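Local coordinates for protein hypoxanthine-guanine phosphoribosyltransferase (Leishmania tarentolae, PDB 1PZM) that probably transfers a phosphoribosyl group from 5-phosphoribosylpyrophosphate to guanine or hypoxanthine, yielding GMP or IMP in the purine salvage pathway, at residues Leu154-Pro158 with Ser159-Val163; Thr133-Tyr136 with Leu137-Met141; Phe71-Asp74 with Leu75-Leu79; Phe186-Ser189 with Tyr190-Leu193. All blocks are in the same frame, centred on the assembly; numbering follows the deposited sequence. Where two conformers were deposited one is given.

Contact 1. Residues Leu154-Pro158 with Ser159-Val163. With 5GP (guanosine-5'-monophosphate), chain C.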
loop_
_atom_site.group_PDB
_atom_site.type_symbol
_atom_site.label_atom_id
_atom_site.label_comp_id
_atom_site.label_asym_id
_atom_site.label_seq_id
_atom_site.Cartn_x
_atom_site.Cartn_y
_atom_site.Cartn_z
ATOM N N LEU A 154 3.695 -6.074 -12.329
ATOM C CA LEU A 154 5.126 -5.694 -12.235
ATOM C C LEU A 154 5.979 -6.795 -12.830
ATOM O O LEU A 154 6.856 -6.540 -13.684
ATOM C CB LEU A 154 5.568 -5.367 -10.769
ATOM C CG LEU A 154 7.053 -5.008 -10.557
ATOM C CD1 LEU A 154 7.522 -3.805 -11.413
ATOM C CD2 LEU A 154 7.321 -4.778 -9.034
ATOM N N LEU A 155 5.688 -8.038 -12.409
ATOM C CA LEU A 155 6.492 -9.181 -12.811
ATOM C C LEU A 155 5.603 -10.165 -13.515
ATOM O O LEU A 155 4.711 -10.760 -12.930
ATOM C CB LEU A 155 7.129 -9.851 -11.590
ATOM C CG LEU A 155 8.062 -9.006 -10.750
ATOM C CD1 LEU A 155 8.567 -9.896 -9.629
ATOM C CD2 LEU A 155 9.234 -8.508 -11.663
ATOM N N ASP A 156 5.861 -10.381 -14.799
ATOM C CA ASP A 156 5.066 -11.372 -15.553
ATOM C C ASP A 156 5.923 -12.593 -15.738
ATOM O O ASP A 156 7.057 -12.476 -16.267
ATOM C CB ASP A 156 4.676 -10.768 -16.924
ATOM C CG ASP A 156 3.526 -11.501 -17.572
ATOM O OD1 ASP A 156 3.300 -11.313 -18.795
ATOM O OD2 ASP A 156 2.794 -12.276 -16.896
ATOM N N LYS A 157 5.379 -13.776 -15.401
ATOM C CA LYS A 157 6.035 -15.057 -15.695
ATOM C C LYS A 157 5.246 -15.839 -16.743
ATOM O O LYS A 157 4.572 -16.860 -16.410
ATOM C CB LYS A 157 6.249 -15.903 -14.395
ATOM C CG LYS A 157 7.081 -15.143 -13.308
ATOM C CD LYS A 157 7.507 -16.044 -12.082
ATOM C CE LYS A 157 6.363 -16.440 -11.298
ATOM N NZ LYS A 157 6.670 -16.899 -9.829
ATOM N N PRO A 158 5.345 -15.424 -18.021
ATOM C CA PRO A 158 4.510 -16.037 -19.070
ATOM C C PRO A 158 4.818 -17.520 -19.315
ATOM O O PRO A 158 3.946 -18.297 -19.815
ATOM C CB PRO A 158 4.764 -15.151 -20.317
ATOM C CG PRO A 158 6.135 -14.456 -20.089
ATOM C CD PRO A 158 6.238 -14.373 -18.565
ATOM N N SER A 159 6.008 -17.968 -18.932
ATOM C CA SER A 159 6.278 -19.400 -19.156
ATOM C C SER A 159 5.454 -20.245 -18.177
ATOM O O SER A 159 5.379 -21.395 -18.350
ATOM C CB SER A 159 7.764 -19.769 -19.065
ATOM O OG SER A 159 8.294 -19.501 -17.761
ATOM N N GLY A 160 4.859 -19.622 -17.161
ATOM C CA GLY A 160 4.001 -20.306 -16.214
ATOM C C GLY A 160 2.516 -20.477 -16.573
ATOM O O GLY A 160 1.782 -21.092 -15.785
ATOM N N ARG A 161 2.080 -19.963 -17.729
ATOM C CA ARG A 161 0.646 -19.814 -18.023
ATOM C C ARG A 161 -0.103 -21.140 -17.991
ATOM O O ARG A 161 0.358 -22.087 -18.606
ATOM C CB ARG A 161 0.427 -19.140 -19.396
ATOM C CG ARG A 161 0.616 -17.589 -19.446
ATOM C CD ARG A 161 -0.223 -16.832 -18.327
ATOM N NE ARG A 161 -0.094 -15.387 -18.514
ATOM C CZ ARG A 161 0.783 -14.623 -17.917
ATOM N NH1 ARG A 161 1.568 -15.116 -16.978
ATOM N NH2 ARG A 161 0.838 -13.344 -18.240
ATOM N N LYS A 162 -1.256 -21.190 -17.319
ATOM C CA LYS A 162 -2.187 -22.331 -17.452
ATOM C C LYS A 162 -3.483 -21.900 -18.112
ATOM O O LYS A 162 -4.260 -22.727 -18.533
ATOM C CB LYS A 162 -2.518 -22.959 -16.104
ATOM C CG LYS A 162 -1.420 -23.799 -15.481
ATOM C CD LYS A 162 -1.907 -24.444 -14.174
ATOM C CE LYS A 162 -0.737 -24.695 -13.241
ATOM N NZ LYS A 162 -1.144 -24.752 -11.812
ATOM N N VAL A 163 -3.713 -20.592 -18.189
ATOM C CA VAL A 163 -4.821 -20.064 -18.995
ATOM C C VAL A 163 -4.342 -18.849 -19.817
ATOM O O VAL A 163 -3.227 -18.365 -19.604
ATOM C CB VAL A 163 -6.052 -19.706 -18.138
ATOM C CG1 VAL A 163 -6.676 -20.964 -17.542
ATOM C CG2 VAL A 163 -5.682 -18.628 -17.021
HETATM P P 5GP C . -1.270 -17.379 -10.402
HETATM O O1P 5GP C . -0.885 -16.495 -11.537
HETATM O O2P 5GP C . -0.881 -18.797 -10.624
HETATM O O3P 5GP C . -2.752 -17.338 -10.358
HETATM O "O5'" 5GP C . -0.635 -16.794 -9.049
HETATM C "C5'" 5GP C . -0.927 -17.335 -7.754
HETATM C "C4'" 5GP C . -0.512 -16.377 -6.596
HETATM O "O4'" 5GP C . 0.881 -16.455 -6.256
HETATM C "C3'" 5GP C . -0.780 -14.897 -6.849
HETATM O "O3'" 5GP C . -1.249 -14.239 -5.669
HETATM C "C2'" 5GP C . 0.603 -14.392 -7.232
HETATM O "O2'" 5GP C . 0.684 -13.008 -7.045
HETATM C "C1'" 5GP C . 1.564 -15.219 -6.365
HETATM N N9 5GP C . 2.878 -15.474 -7.028
HETATM C C8 5GP C . 3.191 -16.240 -8.168
HETATM N N7 5GP C . 4.586 -16.280 -8.333
HETATM C C5 5GP C . 5.081 -15.769 -7.153
HETATM C C6 5GP C . 6.393 -15.536 -6.723
HETATM O O6 5GP C . 7.382 -15.787 -7.480
HETATM N N1 5GP C . 6.613 -14.991 -5.459
HETATM C C2 5GP C . 5.527 -14.702 -4.630
HETATM N N2 5GP C . 5.699 -14.211 -3.405
HETATM N N3 5GP C . 4.247 -14.913 -5.059
HETATM C C4 5GP C . 4.041 -15.450 -6.317
#

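Contact 2. Residues Thr133-Tyr136 with Leu137-Met141. With 5GP (guanosine-5'-monophosphate), chain C.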
loop_
_atom_site.group_PDB
_atom_site.type_symbol
_atom_site.label_atom_id
_atom_site.label_comp_id
_atom_site.label_asym_id
_atom_site.label_seq_id
_atom_site.Cartn_x
_atom_site.Cartn_y
_atom_site.Cartn_z
ATOM N N THR A 133 -5.563 -16.678 -11.170
ATOM C CA THR A 133 -6.043 -15.637 -10.272
ATOM C C THR A 133 -6.525 -14.383 -11.026
ATOM O O THR A 133 -7.632 -13.876 -10.810
ATOM C CB THR A 133 -4.870 -15.239 -9.333
ATOM O OG1 THR A 133 -4.471 -16.402 -8.586
ATOM C CG2 THR A 133 -5.313 -14.197 -8.298
ATOM N N LEU A 134 -5.666 -13.884 -11.894
ATOM C CA LEU A 134 -5.974 -12.711 -12.682
ATOM C C LEU A 134 -7.198 -12.962 -13.538
ATOM O O LEU A 134 -8.047 -12.075 -13.634
ATOM C CB LEU A 134 -4.799 -12.348 -13.571
ATOM C CG LEU A 134 -4.951 -11.060 -14.407
ATOM C CD1 LEU A 134 -5.318 -9.765 -13.521
ATOM C CD2 LEU A 134 -3.685 -10.826 -15.154
ATOM N N GLN A 135 -7.294 -14.149 -14.155
ATOM C CA GLN A 135 -8.414 -14.436 -15.041
ATOM C C GLN A 135 -9.727 -14.286 -14.273
ATOM O O GLN A 135 -10.703 -13.711 -14.777
ATOM C CB GLN A 135 -8.307 -15.849 -15.654
ATOM C CG GLN A 135 -9.525 -16.277 -16.538
ATOM C CD GLN A 135 -9.422 -17.695 -17.062
ATOM O OE1 GLN A 135 -9.457 -17.924 -18.288
ATOM N NE2 GLN A 135 -9.302 -18.653 -16.156
ATOM N N TYR A 136 -9.756 -14.817 -13.054
ATOM C CA TYR A 136 -10.965 -14.746 -12.231
ATOM C C TYR A 136 -11.295 -13.265 -11.980
ATOM O O TYR A 136 -12.446 -12.820 -12.149
ATOM C CB TYR A 136 -10.746 -15.452 -10.889
ATOM C CG TYR A 136 -11.892 -15.286 -9.893
ATOM C CD1 TYR A 136 -13.049 -16.049 -9.999
ATOM C CD2 TYR A 136 -11.809 -14.360 -8.843
ATOM C CE1 TYR A 136 -14.085 -15.891 -9.102
ATOM C CE2 TYR A 136 -12.853 -14.202 -7.937
ATOM C CZ TYR A 136 -13.976 -14.970 -8.079
ATOM O OH TYR A 136 -15.004 -14.831 -7.183
ATOM N N LEU A 137 -10.275 -12.509 -11.600
ATOM C CA LEU A 137 -10.512 -11.130 -11.183
ATOM C C LEU A 137 -11.027 -10.328 -12.369
ATOM O O LEU A 137 -11.898 -9.474 -12.215
ATOM C CB LEU A 137 -9.230 -10.486 -10.622
ATOM C CG LEU A 137 -8.738 -10.998 -9.266
ATOM C CD1 LEU A 137 -7.364 -10.375 -8.917
ATOM C CD2 LEU A 137 -9.733 -10.735 -8.152
ATOM N N MET A 138 -10.450 -10.597 -13.537
ATOM C CA MET A 138 -10.834 -9.920 -14.766
ATOM C C MET A 138 -12.302 -10.165 -15.070
ATOM O O MET A 138 -13.069 -9.200 -15.180
ATOM C CB MET A 138 -9.949 -10.343 -15.934
ATOM C CG MET A 138 -8.514 -9.728 -15.871
ATOM S SD MET A 138 -7.498 -10.219 -17.314
ATOM C CE MET A 138 -8.473 -9.595 -18.743
ATOM N N ARG A 139 -12.696 -11.440 -15.139
ATOM C CA ARG A 139 -14.085 -11.831 -15.391
ATOM C C ARG A 139 -14.994 -11.143 -14.388
ATOM O O ARG A 139 -16.069 -10.627 -14.739
ATOM C CB ARG A 139 -14.281 -13.359 -15.273
ATOM C CG ARG A 139 -13.474 -14.211 -16.269
ATOM C CD ARG A 139 -13.912 -15.703 -16.413
ATOM N NE ARG A 139 -13.021 -16.375 -17.374
ATOM C CZ ARG A 139 -13.267 -16.520 -18.674
ATOM N NH1 ARG A 139 -14.415 -16.097 -19.208
ATOM N NH2 ARG A 139 -12.376 -17.127 -19.447
ATOM N N PHE A 140 -14.560 -11.148 -13.134
ATOM C CA PHE A 140 -15.361 -10.602 -12.091
ATOM C C PHE A 140 -15.522 -9.070 -12.204
ATOM O O PHE A 140 -16.611 -8.550 -11.959
ATOM C CB PHE A 140 -14.803 -11.027 -10.750
ATOM C CG PHE A 140 -15.604 -10.522 -9.585
ATOM C CD1 PHE A 140 -16.623 -11.292 -9.049
ATOM C CD2 PHE A 140 -15.329 -9.277 -9.026
ATOM C CE1 PHE A 140 -17.366 -10.827 -7.956
ATOM C CE2 PHE A 140 -16.063 -8.795 -7.942
ATOM C CZ PHE A 140 -17.089 -9.572 -7.398
ATOM N N MET A 141 -14.475 -8.344 -12.580
ATOM C CA MET A 141 -14.591 -6.886 -12.732
ATOM C C MET A 141 -15.406 -6.511 -13.993
ATOM O O MET A 141 -16.152 -5.528 -13.974
ATOM C CB MET A 141 -13.201 -6.191 -12.705
ATOM C CG MET A 141 -12.501 -6.233 -11.328
ATOM S SD MET A 141 -13.542 -5.546 -10.012
ATOM C CE MET A 141 -12.854 -6.290 -8.443
HETATM P P 5GP C . -1.270 -17.379 -10.402
HETATM O O1P 5GP C . -0.885 -16.495 -11.537
HETATM O O2P 5GP C . -0.881 -18.797 -10.624
HETATM O O3P 5GP C . -2.752 -17.338 -10.358
HETATM O "O5'" 5GP C . -0.635 -16.794 -9.049
HETATM C "C5'" 5GP C . -0.927 -17.335 -7.754
HETATM C "C4'" 5GP C . -0.512 -16.377 -6.596
HETATM O "O4'" 5GP C . 0.881 -16.455 -6.256
HETATM C "C3'" 5GP C . -0.780 -14.897 -6.849
HETATM O "O3'" 5GP C . -1.249 -14.239 -5.669
HETATM C "C2'" 5GP C . 0.603 -14.392 -7.232
HETATM O "O2'" 5GP C . 0.684 -13.008 -7.045
HETATM C "C1'" 5GP C . 1.564 -15.219 -6.365
HETATM N N9 5GP C . 2.878 -15.474 -7.028
HETATM C C8 5GP C . 3.191 -16.240 -8.168
HETATM N N7 5GP C . 4.586 -16.280 -8.333
HETATM C C5 5GP C . 5.081 -15.769 -7.153
HETATM C C6 5GP C . 6.393 -15.536 -6.723
HETATM O O6 5GP C . 7.382 -15.787 -7.480
HETATM N N1 5GP C . 6.613 -14.991 -5.459
HETATM C C2 5GP C . 5.527 -14.702 -4.630
HETATM N N2 5GP C . 5.699 -14.211 -3.405
HETATM N N3 5GP C . 4.247 -14.913 -5.059
HETATM C C4 5GP C . 4.041 -15.450 -6.317
#

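Contact 3. Residues Phe71-Asp74 with Leu75-Leu79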
loop_
_atom_site.group_PDB
_atom_site.type_symbol
_atom_site.label_atom_id
_atom_site.label_comp_id
_atom_site.label_asym_id
_atom_site.label_seq_id
_atom_site.Cartn_x
_atom_site.Cartn_y
_atom_site.Cartn_z
ATOM N N PHE A 71 3.825 -1.817 -5.029
ATOM C CA PHE A 71 3.803 -1.460 -6.446
ATOM C C PHE A 71 2.720 -0.423 -6.691
ATOM O O PHE A 71 2.947 0.537 -7.414
ATOM C CB PHE A 71 3.570 -2.733 -7.287
ATOM C CG PHE A 71 3.536 -2.480 -8.783
ATOM C CD1 PHE A 71 4.513 -1.696 -9.407
ATOM C CD2 PHE A 71 2.545 -3.103 -9.566
ATOM C CE1 PHE A 71 4.462 -1.459 -10.773
ATOM C CE2 PHE A 71 2.532 -2.913 -10.978
ATOM C CZ PHE A 71 3.467 -2.086 -11.564
ATOM N N THR A 72 1.535 -0.629 -6.089
ATOM C CA THR A 72 0.446 0.324 -6.221
ATOM C C THR A 72 0.857 1.747 -5.669
ATOM O O THR A 72 0.590 2.783 -6.284
ATOM C CB THR A 72 -0.840 -0.172 -5.458
ATOM O OG1 THR A 72 -1.330 -1.418 -6.016
ATOM C CG2 THR A 72 -1.945 0.788 -5.729
ATOM N N ALA A 73 1.441 1.783 -4.470
ATOM C CA ALA A 73 1.858 3.051 -3.857
ATOM C C ALA A 73 2.814 3.791 -4.763
ATOM O O ALA A 73 2.741 5.022 -4.860
ATOM C CB ALA A 73 2.540 2.786 -2.537
ATOM N N ASP A 74 3.748 3.050 -5.373
ATOM C CA ASP A 74 4.796 3.693 -6.193
ATOM C C ASP A 74 4.233 4.031 -7.608
ATOM O O ASP A 74 4.416 5.113 -8.113
ATOM C CB ASP A 74 5.980 2.714 -6.328
ATOM C CG ASP A 74 6.805 2.592 -5.036
ATOM O OD1 ASP A 74 6.442 3.239 -3.986
ATOM O OD2 ASP A 74 7.845 1.861 -4.998
ATOM N N LEU A 75 3.502 3.099 -8.220
ATOM C CA LEU A 75 2.882 3.373 -9.530
ATOM C C LEU A 75 1.941 4.562 -9.434
ATOM O O LEU A 75 1.933 5.380 -10.346
ATOM C CB LEU A 75 2.118 2.162 -10.060
ATOM C CG LEU A 75 1.266 2.333 -11.322
ATOM C CD1 LEU A 75 2.071 2.652 -12.663
ATOM C CD2 LEU A 75 0.330 1.042 -11.522
ATOM N N ALA A 76 1.123 4.635 -8.358
ATOM C CA ALA A 76 0.272 5.822 -8.162
ATOM C C ALA A 76 1.052 7.137 -8.278
ATOM O O ALA A 76 0.608 8.055 -8.950
ATOM C CB ALA A 76 -0.545 5.803 -6.811
ATOM N N ARG A 77 2.203 7.212 -7.614
ATOM C CA ARG A 77 3.041 8.417 -7.660
ATOM C C ARG A 77 3.728 8.710 -9.016
ATOM O O ARG A 77 3.797 9.838 -9.440
ATOM C CB ARG A 77 4.038 8.414 -6.506
ATOM C CG ARG A 77 3.348 8.569 -5.126
ATOM C CD ARG A 77 4.284 8.361 -3.982
ATOM N NE ARG A 77 4.582 6.950 -3.701
ATOM C CZ ARG A 77 5.261 6.621 -2.585
ATOM N NH1 ARG A 77 5.637 7.614 -1.690
ATOM N NH2 ARG A 77 5.549 5.356 -2.323
ATOM N N PHE A 78 4.197 7.696 -9.712
ATOM C CA PHE A 78 4.619 7.867 -11.107
ATOM C C PHE A 78 3.509 8.365 -12.057
ATOM O O PHE A 78 3.758 9.184 -12.965
ATOM C CB PHE A 78 5.267 6.552 -11.643
ATOM C CG PHE A 78 6.600 6.259 -11.003
ATOM C CD1 PHE A 78 6.794 5.086 -10.281
ATOM C CD2 PHE A 78 7.634 7.220 -11.065
ATOM C CE1 PHE A 78 8.031 4.852 -9.625
ATOM C CE2 PHE A 78 8.855 7.026 -10.412
ATOM C CZ PHE A 78 9.058 5.813 -9.677
ATOM N N LEU A 79 2.296 7.871 -11.856
ATOM C CA LEU A 79 1.141 8.373 -12.609
ATOM C C LEU A 79 0.832 9.864 -12.273
ATOM O O LEU A 79 0.556 10.688 -13.183
ATOM C CB LEU A 79 -0.069 7.447 -12.378
ATOM C CG LEU A 79 -0.078 6.107 -13.106
ATOM C CD1 LEU A 79 -1.272 5.199 -12.593
ATOM C CD2 LEU A 79 -0.109 6.236 -14.639
#

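Contact 4. Residues Phe186-Ser189 with Tyr190-Leu193. Unlike the reference sequence in segment 186-189: Glu-188 (reference Asp). Residue 189 of segment 186-189 comes from a tag, linker or insertion. Unlike the reference sequence in segment 190-193: Tyr-190 (reference Leu), Glu-192 (reference Gly), Leu-193 (reference Val).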
loop_
_atom_site.group_PDB
_atom_site.type_symbol
_atom_site.label_atom_id
_atom_site.label_comp_id
_atom_site.label_asym_id
_atom_site.label_seq_id
_atom_site.Cartn_x
_atom_site.Cartn_y
_atom_site.Cartn_z
ATOM N N PHE A 186 7.413 -14.604 1.338
ATOM C CA PHE A 186 7.477 -16.059 1.494
ATOM C C PHE A 186 6.887 -16.330 2.868
ATOM O O PHE A 186 7.406 -15.830 3.876
ATOM C CB PHE A 186 8.878 -16.655 1.388
ATOM C CG PHE A 186 8.902 -18.151 1.724
ATOM C CD1 PHE A 186 8.369 -19.071 0.853
ATOM C CD2 PHE A 186 9.428 -18.607 2.940
ATOM C CE1 PHE A 186 8.385 -20.429 1.167
ATOM C CE2 PHE A 186 9.472 -19.938 3.249
ATOM C CZ PHE A 186 8.941 -20.858 2.391
ATOM N N ALA A 187 5.809 -17.111 2.923
ATOM C CA ALA A 187 5.093 -17.359 4.220
ATOM C C ALA A 187 4.825 -16.040 5.052
ATOM O O ALA A 187 5.083 -15.991 6.233
ATOM C CB ALA A 187 5.864 -18.383 5.065
ATOM N N GLU A 188 4.421 -14.965 4.355
ATOM C CA GLU A 188 4.045 -13.662 4.926
ATOM C C GLU A 188 5.248 -12.751 5.210
ATOM O O GLU A 188 5.040 -11.551 5.518
ATOM C CB GLU A 188 3.123 -13.781 6.183
ATOM C CG GLU A 188 1.766 -14.460 5.890
ATOM C CD GLU A 188 0.946 -13.714 4.821
ATOM O OE1 GLU A 188 1.110 -12.495 4.619
ATOM O OE2 GLU A 188 0.132 -14.341 4.132
ATOM N N SER A 189 6.461 -13.315 5.155
ATOM C CA SER A 189 7.699 -12.543 5.443
ATOM C C SER A 189 8.276 -11.940 4.163
ATOM O O SER A 189 7.903 -12.368 3.061
ATOM C CB SER A 189 8.767 -13.405 6.149
ATOM O OG SER A 189 8.316 -13.830 7.414
ATOM N N TYR A 190 9.157 -10.937 4.314
ATOM C CA TYR A 190 9.981 -10.401 3.224
ATOM C C TYR A 190 9.293 -9.422 2.308
ATOM O O TYR A 190 9.927 -8.906 1.405
ATOM C CB TYR A 190 10.652 -11.525 2.396
ATOM C CG TYR A 190 11.274 -12.574 3.284
ATOM C CD1 TYR A 190 12.030 -12.203 4.396
ATOM C CD2 TYR A 190 11.097 -13.938 3.029
ATOM C CE1 TYR A 190 12.590 -13.179 5.241
ATOM C CE2 TYR A 190 11.677 -14.924 3.873
ATOM C CZ TYR A 190 12.426 -14.522 4.961
ATOM O OH TYR A 190 12.997 -15.419 5.827
ATOM N N ARG A 191 8.027 -9.110 2.545
ATOM C CA ARG A 191 7.349 -8.076 1.737
ATOM C C ARG A 191 8.021 -6.717 1.812
ATOM O O ARG A 191 7.883 -5.929 0.897
ATOM C CB ARG A 191 5.924 -7.809 2.271
ATOM C CG ARG A 191 4.969 -9.035 2.115
ATOM C CD ARG A 191 3.526 -8.632 2.378
ATOM N NE ARG A 191 2.696 -9.812 2.517
ATOM C CZ ARG A 191 2.207 -10.541 1.506
ATOM N NH1 ARG A 191 2.447 -10.218 0.227
ATOM N NH2 ARG A 191 1.456 -11.597 1.765
ATOM N N GLU A 192 8.646 -6.442 2.961
ATOM C CA GLU A 192 9.296 -5.118 3.188
ATOM C C GLU A 192 10.631 -4.859 2.462
ATOM O O GLU A 192 11.172 -3.694 2.422
ATOM C CB GLU A 192 9.420 -4.896 4.719
ATOM C CG GLU A 192 10.523 -5.663 5.419
ATOM C CD GLU A 192 10.212 -7.112 5.794
ATOM O OE1 GLU A 192 9.349 -7.730 5.129
ATOM O OE2 GLU A 192 10.873 -7.661 6.720
ATOM N N LEU A 193 11.211 -5.905 1.897
ATOM C CA LEU A 193 12.521 -5.660 1.258
ATOM C C LEU A 193 12.362 -4.734 0.067
ATOM O O LEU A 193 11.355 -4.800 -0.675
ATOM C CB LEU A 193 13.183 -6.962 0.762
ATOM C CG LEU A 193 13.200 -8.195 1.701
ATOM C CD1 LEU A 193 13.957 -9.389 0.998
ATOM C CD2 LEU A 193 13.736 -7.912 3.052
HETATM O O HOH W 1 6.415 -9.157 5.170
HETATM O O HOH W 2 2.817 -10.180 5.538
#

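Contact 1. Residues Leu154-Pro158 with Ser159-Val163
Gly-160 N donates to Lys-157 O at 2.9 Å and Arg-161 N to Pro-158 O at 3.3 Å, two three-residue steps that wind the chain into a short 3-10 turn. The turn lies just past the end of strand 148-156 in the parallel sheet of the type I phosphoribosyltransferase fold, and it carries Arg-161 back toward Asp-156. With its chain bent at chi2 (-52°), Arg-161 brings its guanidinium to the carboxylate, and the two side chains cross at about a right angle. Arg-161 NH2 donates to the syn lone pair of Asp-156 OD2 at 2.6 Å, and OD2 lies almost in the guanidinium plane. NH1 of Arg-161 adds a weak bond of 3.1 Å to the same OD2 of Asp-156; the two flat groups are 43° apart, so this is no coplanar two-oxygen pairing. Over one guanidinium face lies Pro-158 CA, and Arg-161 NH1 also reaches Asp-129 O, in the loop that binds GMP. Lys-157 heads instead for the nucleotide, its chain bending at chi3. Beyond that bend its NZ, also bonded to Ala-177 O, reaches the purine edge of GMP, 2.6 Å from N7 and 2.7 Å from O6.

Contact 2. Residues Thr133-Tyr136 with Leu137-Met141
Gln-135 and Arg-139, one helical turn apart, lie side by side and point the same way, and Arg-139 can be followed outward along this pairing. Its CB lies near Gln-135 O, and CG comes closer, 3.2 Å from Gln-135 O. From CG to NE the chain is extended, so CD moves away from that oxygen and NE arrives 3.6 Å from Gln-135 CG. At the tip NH2 of Arg-139 donates to Gln-135 OE1 at 3.2 Å, nearly straight at 170°. The bond leaves within the guanidinium plane but meets the oxygen from above the amide plane, 59° out of it, the two flat groups being strongly inclined to each other.

On the buried side of the helix Leu-134 CG touches Met-138 SD at 4.0 Å, the two side chains crossing obliquely, and both rest on Leu-123 of strand 120-125. Leu-137 turns its CD2 to Tyr-136 CD2 at 4.2 Å and packs against Val-64 and Ile-91. Backbone bonds such as Met-138 N to Leu-134 O, 2.8 Å, confirm a regular alpha-helix.

At the nucleotide end the Thr-133 side chain puts OG1 beside its own backbone N, and both donate to one phosphate oxygen: OG1 of Thr-133 lies 2.6 Å and N of Thr-133 3.0 Å from O3P of GMP. A loop and helix start gripping the 5'-phosphate after a sheet strand is the PRPP-motif arrangement of type I phosphoribosyltransferases.

Contact 3. Residues Phe71-Asp74 with Leu75-Leu79
Asp-74 OD2 is gripped by Trp-34 NE1, by Tyr-182 OH and by Arg-77 NH1 of the second subunit, while OD1 of the same carboxylate meets Arg-77 NH2 of its own chain at 2.8 Å. This last salt bridge has weak hydrogen-bond geometry, 129° at the hydrogen, with the carboxylate and guanidinium planes inclined by 45°. The Arg-77 chain bends at chi3 (-78°), which folds NE back onto the helix: NE donates to Ala-73 O at 2.9 Å, coming from above the carbonyl plane. The backbone N of Arg-77 is 3.6 Å from that oxygen, so the side chain serves a carbonyl that the helix main chain holds less closely.

Helix 69-81 is the crossover of the beta-alpha-beta unit joining strands 59-64 and 86-91. Its Asp-74/Arg-77 face lies in the dimer interface, where the intersubunit salt bridge is reciprocated and Ala-73 packs on Ala-73 of the second subunit. On another flank Phe-71 puts ring atom CE1 4.4 Å from Leu-75 CB, and both side chains touch Val-152 of the central sheet. Phe-78 brings ring atom CD1 to 3.2 Å from Asp-74 O, while its backbone N donates to that same carbonyl at 3.0 Å.

Contact 4. Residues Phe186-Ser189 with Tyr190-Leu193
Tyr-190 lays one face of its ring over the side chain of Ser-189, whose CB stands 3.7 Å from the ring centroid and only 3° off the normal, a well-centred CH-pi contact. The two residues sit where a type I' beta turn, Phe-186 to Ser-189, passes into a type I turn, Tyr-190 to Leu-193. The first is closed by a reciprocal backbone pair, Phe-186 N to Ser-189 O at 2.9 Å and Ser-189 N to Phe-186 O at 3.0 Å. Relative to the reference sequence Ser-189 is an insertion, and Glu-188, Tyr-190, Glu-192 and Leu-193 differ from it.

Phe-186 CB meets the edge of the tyrosine ring, 3.9 Å from Tyr-190 CD2, while the Phe-186 side chain lies close to that of Phe-178 of the GMP pocket. On another side Glu-188 and Arg-191 run alongside each other. NH2 of Arg-191 donates to OE1 of Glu-188 at 3.0 Å and 172°, in the guanidinium plane yet 40° out of the carboxylate plane. That OE1 also pairs with Lys-66, and Arg-191 NH1 bonds Gly-183 O; these two outside bonds tie the turns to neighbouring loops. Glu-192 OE2 accepts from Val-86 N of the second subunit. Two waters complete the link: water 1 accepts from Arg-191 N at 3.1 Å and water 2 from Arg-191 NE at 3.0 Å, each also contacting Glu-188 O.

Contacts 1 and 2 share one GMP but hold its two ends: a lysine after strand 148-156 takes the base, and the start of helix 132-142 takes the phosphate. They touch through Val-163 and Gln-135, and both combine buried and exposed residues. Contact 3 is the buried one, on the opposite side of the chain's centre, yet its Phe-71 packs against Leu-154 of contact 1. Like contact 4 it meets the second subunit, but on a regular helix, whereas contact 4 is a pair of turns bridged by water. An acid-arginine salt bridge occurs in contacts 1, 3 and 4; in contact 2 the arginine's partner is an amide.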